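Local coordinates for NAD-dependent epimerase/dehydratase domain-containing protein (Ruegeria pomeroyi DSS-3, PDB 3IUS), which is of unknown function but belongs to the NAD-dependent epimerase/dehydratase family and probably binds NAD or a related dinucleotide through its Rossmann-type domain, at residues 53-61 against 79-88. Numbering follows the deposited sequence.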
loop_
_atom_site.group_PDB
_atom_site.type_symbol
_atom_site.label_atom_id
_atom_site.label_comp_id
_atom_site.label_asym_id
_atom_site.label_seq_id
_atom_site.Cartn_x
_atom_site.Cartn_y
_atom_site.Cartn_z
ATOM N N LEU A 53 -19.855 7.493 5.338
ATOM C CA LEU A 53 -20.188 6.080 5.353
ATOM C C LEU A 53 -20.518 5.622 3.936
ATOM O O LEU A 53 -21.407 6.178 3.294
ATOM C CB LEU A 53 -21.373 5.822 6.288
ATOM C CG LEU A 53 -21.751 4.372 6.594
ATOM C CD1 LEU A 53 -20.572 3.613 7.187
ATOM C CD2 LEU A 53 -22.946 4.341 7.536
ATOM N N TRP A 54 -19.790 4.619 3.450
ATOM C CA TRP A 54 -20.002 4.090 2.102
ATOM C C TRP A 54 -19.517 2.639 2.005
ATOM O O TRP A 54 -18.375 2.345 2.360
ATOM C CB TRP A 54 -19.295 4.974 1.068
ATOM C CG TRP A 54 -19.704 4.683 -0.340
ATOM C CD1 TRP A 54 -20.873 5.044 -0.945
ATOM C CD2 TRP A 54 -18.950 3.964 -1.322
ATOM N NE1 TRP A 54 -20.892 4.596 -2.241
ATOM C CE2 TRP A 54 -19.723 3.929 -2.499
ATOM C CE3 TRP A 54 -17.697 3.342 -1.318
ATOM C CZ2 TRP A 54 -19.285 3.298 -3.661
ATOM C CZ3 TRP A 54 -17.264 2.715 -2.474
ATOM C CH2 TRP A 54 -18.057 2.696 -3.629
ATOM N N PRO A 55 -20.371 1.720 1.513
ATOM C CA PRO A 55 -21.718 1.851 0.937
ATOM C C PRO A 55 -22.733 2.605 1.786
ATOM O O PRO A 55 -22.724 2.537 3.014
ATOM C CB PRO A 55 -22.170 0.394 0.782
ATOM C CG PRO A 55 -20.917 -0.353 0.584
ATOM C CD PRO A 55 -19.900 0.324 1.455
ATOM N N GLY A 56 -23.622 3.312 1.100
ATOM C CA GLY A 56 -24.662 4.097 1.734
ATOM C C GLY A 56 -25.094 5.146 0.730
ATOM O O GLY A 56 -25.444 4.815 -0.403
ATOM N N GLU A 57 -25.061 6.411 1.132
ATOM C CA GLU A 57 -25.301 7.480 0.180
ATOM C C GLU A 57 -24.095 7.610 -0.736
ATOM O O GLU A 57 -22.970 7.311 -0.344
ATOM C CB GLU A 57 -25.593 8.804 0.889
ATOM C CG GLU A 57 -26.972 8.866 1.541
ATOM C CD GLU A 57 -28.104 8.490 0.587
ATOM O OE1 GLU A 57 -27.914 8.575 -0.649
ATOM O OE2 GLU A 57 -29.189 8.105 1.080
ATOM N N GLU A 58 -24.339 8.037 -1.967
ATOM C CA GLU A 58 -23.267 8.228 -2.925
ATOM C C GLU A 58 -22.433 9.432 -2.507
ATOM O O GLU A 58 -22.970 10.513 -2.280
ATOM C CB GLU A 58 -23.863 8.437 -4.317
ATOM C CG GLU A 58 -22.852 8.712 -5.405
ATOM C CD GLU A 58 -23.496 8.800 -6.778
ATOM O OE1 GLU A 58 -22.997 9.573 -7.626
ATOM O OE2 GLU A 58 -24.508 8.098 -7.004
ATOM N N PRO A 59 -21.108 9.245 -2.376
ATOM C CA PRO A 59 -20.230 10.376 -2.065
ATOM C C PRO A 59 -20.285 11.403 -3.192
ATOM O O PRO A 59 -20.290 11.019 -4.364
ATOM C CB PRO A 59 -18.836 9.738 -2.007
ATOM C CG PRO A 59 -19.081 8.284 -1.789
ATOM C CD PRO A 59 -20.364 7.982 -2.496
ATOM N N SER A 60 -20.333 12.684 -2.846
ATOM C CA SER A 60 -20.386 13.737 -3.853
ATOM C C SER A 60 -19.019 14.018 -4.465
ATOM O O SER A 60 -18.000 13.981 -3.777
ATOM C CB SER A 60 -20.946 15.025 -3.261
ATOM O OG SER A 60 -20.934 16.055 -4.236
ATOM N N LEU A 61 -19.005 14.313 -5.761
ATOM C CA LEU A 61 -17.762 14.616 -6.460
ATOM C C LEU A 61 -17.623 16.109 -6.692
ATOM O O LEU A 61 -16.645 16.562 -7.283
ATOM C CB LEU A 61 -17.690 13.868 -7.795
ATOM C CG LEU A 61 -17.527 12.352 -7.697
ATOM C CD1 LEU A 61 -17.662 11.688 -9.063
ATOM C CD2 LEU A 61 -16.192 12.011 -7.056
ATOM N N PRO A 79 -14.407 -1.998 -6.969
ATOM C CA PRO A 79 -15.718 -1.655 -6.405
ATOM C C PRO A 79 -16.093 -0.181 -6.570
ATOM O O PRO A 79 -17.276 0.119 -6.705
ATOM C CB PRO A 79 -15.560 -1.998 -4.916
ATOM C CG PRO A 79 -14.403 -2.947 -4.861
ATOM C CD PRO A 79 -13.484 -2.512 -5.945
ATOM N N VAL A 80 -15.111 0.721 -6.550
ATOM C CA VAL A 80 -15.385 2.147 -6.716
ATOM C C VAL A 80 -15.869 2.421 -8.140
ATOM O O VAL A 80 -16.867 3.107 -8.345
ATOM C CB VAL A 80 -14.152 3.025 -6.388
ATOM C CG1 VAL A 80 -14.377 4.464 -6.843
ATOM C CG2 VAL A 80 -13.844 2.981 -4.896
ATOM N N LEU A 81 -15.169 1.864 -9.121
ATOM C CA LEU A 81 -15.584 2.000 -10.515
ATOM C C LEU A 81 -16.915 1.292 -10.758
ATOM O O LEU A 81 -17.729 1.741 -11.559
ATOM C CB LEU A 81 -14.510 1.450 -11.461
ATOM C CG LEU A 81 -13.216 2.257 -11.600
ATOM C CD1 LEU A 81 -12.209 1.518 -12.474
ATOM C CD2 LEU A 81 -13.499 3.646 -12.155
ATOM N N ALA A 82 -17.141 0.181 -10.065
ATOM C CA ALA A 82 -18.379 -0.573 -10.242
ATOM C C ALA A 82 -19.594 0.262 -9.835
ATOM O O ALA A 82 -20.654 0.179 -10.458
ATOM C CB ALA A 82 -18.330 -1.878 -9.449
ATOM N N ALA A 83 -19.429 1.081 -8.801
ATOM C CA ALA A 83 -20.535 1.863 -8.260
ATOM C C ALA A 83 -20.599 3.276 -8.834
ATOM O O ALA A 83 -21.669 3.877 -8.895
ATOM C CB ALA A 83 -20.454 1.915 -6.736
ATOM N N LEU A 84 -19.454 3.802 -9.254
ATOM C CA LEU A 84 -19.356 5.219 -9.580
ATOM C C LEU A 84 -18.564 5.504 -10.851
ATOM O O LEU A 84 -18.265 6.658 -11.147
ATOM C CB LEU A 84 -18.719 5.972 -8.410
ATOM C CG LEU A 84 -19.608 6.226 -7.191
ATOM C CD1 LEU A 84 -18.762 6.518 -5.963
ATOM C CD2 LEU A 84 -20.567 7.370 -7.474
ATOM N N GLY A 85 -18.224 4.456 -11.594
ATOM C CA GLY A 85 -17.378 4.592 -12.768
ATOM C C GLY A 85 -17.912 5.563 -13.803
ATOM O O GLY A 85 -17.153 6.343 -14.383
ATOM N N ASP A 86 -19.221 5.517 -14.033
ATOM C CA ASP A 86 -19.873 6.413 -14.985
ATOM C C ASP A 86 -19.648 7.876 -14.630
ATOM O O ASP A 86 -19.335 8.692 -15.496
ATOM C CB ASP A 86 -21.380 6.134 -15.045
ATOM C CG ASP A 86 -21.717 4.882 -15.839
ATOM O OD1 ASP A 86 -20.795 4.096 -16.149
ATOM O OD2 ASP A 86 -22.911 4.688 -16.157
ATOM N N GLN A 87 -19.813 8.201 -13.351
ATOM C CA GLN A 87 -19.691 9.577 -12.877
ATOM C C GLN A 87 -18.250 10.066 -12.971
ATOM O O GLN A 87 -17.976 11.156 -13.477
ATOM C CB GLN A 87 -20.193 9.695 -11.433
ATOM C CG GLN A 87 -21.697 9.462 -11.254
ATOM C CD GLN A 87 -22.056 8.017 -10.933
ATOM O OE1 GLN A 87 -21.367 7.078 -11.339
ATOM N NE2 GLN A 87 -23.148 7.836 -10.198
ATOM N N ILE A 88 -17.331 9.240 -12.486
ATOM C CA ILE A 88 -15.915 9.568 -12.501
ATOM C C ILE A 88 -15.421 9.827 -13.925
ATOM O O ILE A 88 -14.696 10.789 -14.172
ATOM C CB ILE A 88 -15.096 8.455 -11.838
ATOM C CG1 ILE A 88 -15.356 8.455 -10.328
ATOM C CG2 ILE A 88 -13.622 8.629 -12.125
ATOM C CD1 ILE A 88 -14.693 7.311 -9.594
HETATM O O HOH W 1 -23.584 4.746 -6.697
#
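In the Rossmann-type fold of this epimerase/dehydratase relative, the loop that follows strand 49-53 of the parallel sheet packs through Trp54, Glu58, Pro59 and Leu61 against one side of helix 79-90. The indole of Trp54 reaches the first turns of the helix with its six-membered ring: CZ2 lies 3.6 Å from Ala83 CB, which meets the ring at its edge, near the ring plane, while CZ3 approaches Val80 CG2. A chi1 of -167° turns the indole away from the backbone N and out to the helix. Pro59 of the same loop lies over one face of the indole, its CG 3.8 Å above the ring plane and offset toward the rim.

The two methyls of Leu84 meet different parts of the loop. CD1 sits between Trp54 CZ2 and Pro59 CD, 4.0 Å from the former. CD2 lies against the Glu58 carboxylate, 3.3 Å from OE1. The extended Glu58 chain (chi1 177°) carries that carboxylate out to the Gln87 amide, whose plane is turned 89° from it; OE1 and Gln87 NE2 are 3.1 Å apart. A water donates to Ala83 O at 3.0 Å and, weakly, to Glu58 OE2, linking the loop to a helix carbonyl. Farther along, Leu61 CD1 rests 4.0 Å from Gln87 CB and also meets Ile88 CG1, crossing both side chains at about a right angle.

Behind this layer, Phe11 of strand 7-11 touches Pro59, Val80 and Leu84, and Leu9 of the same strand meets Leu61, while Trp138 of helix 126-140 packs on Val80 and Ile88.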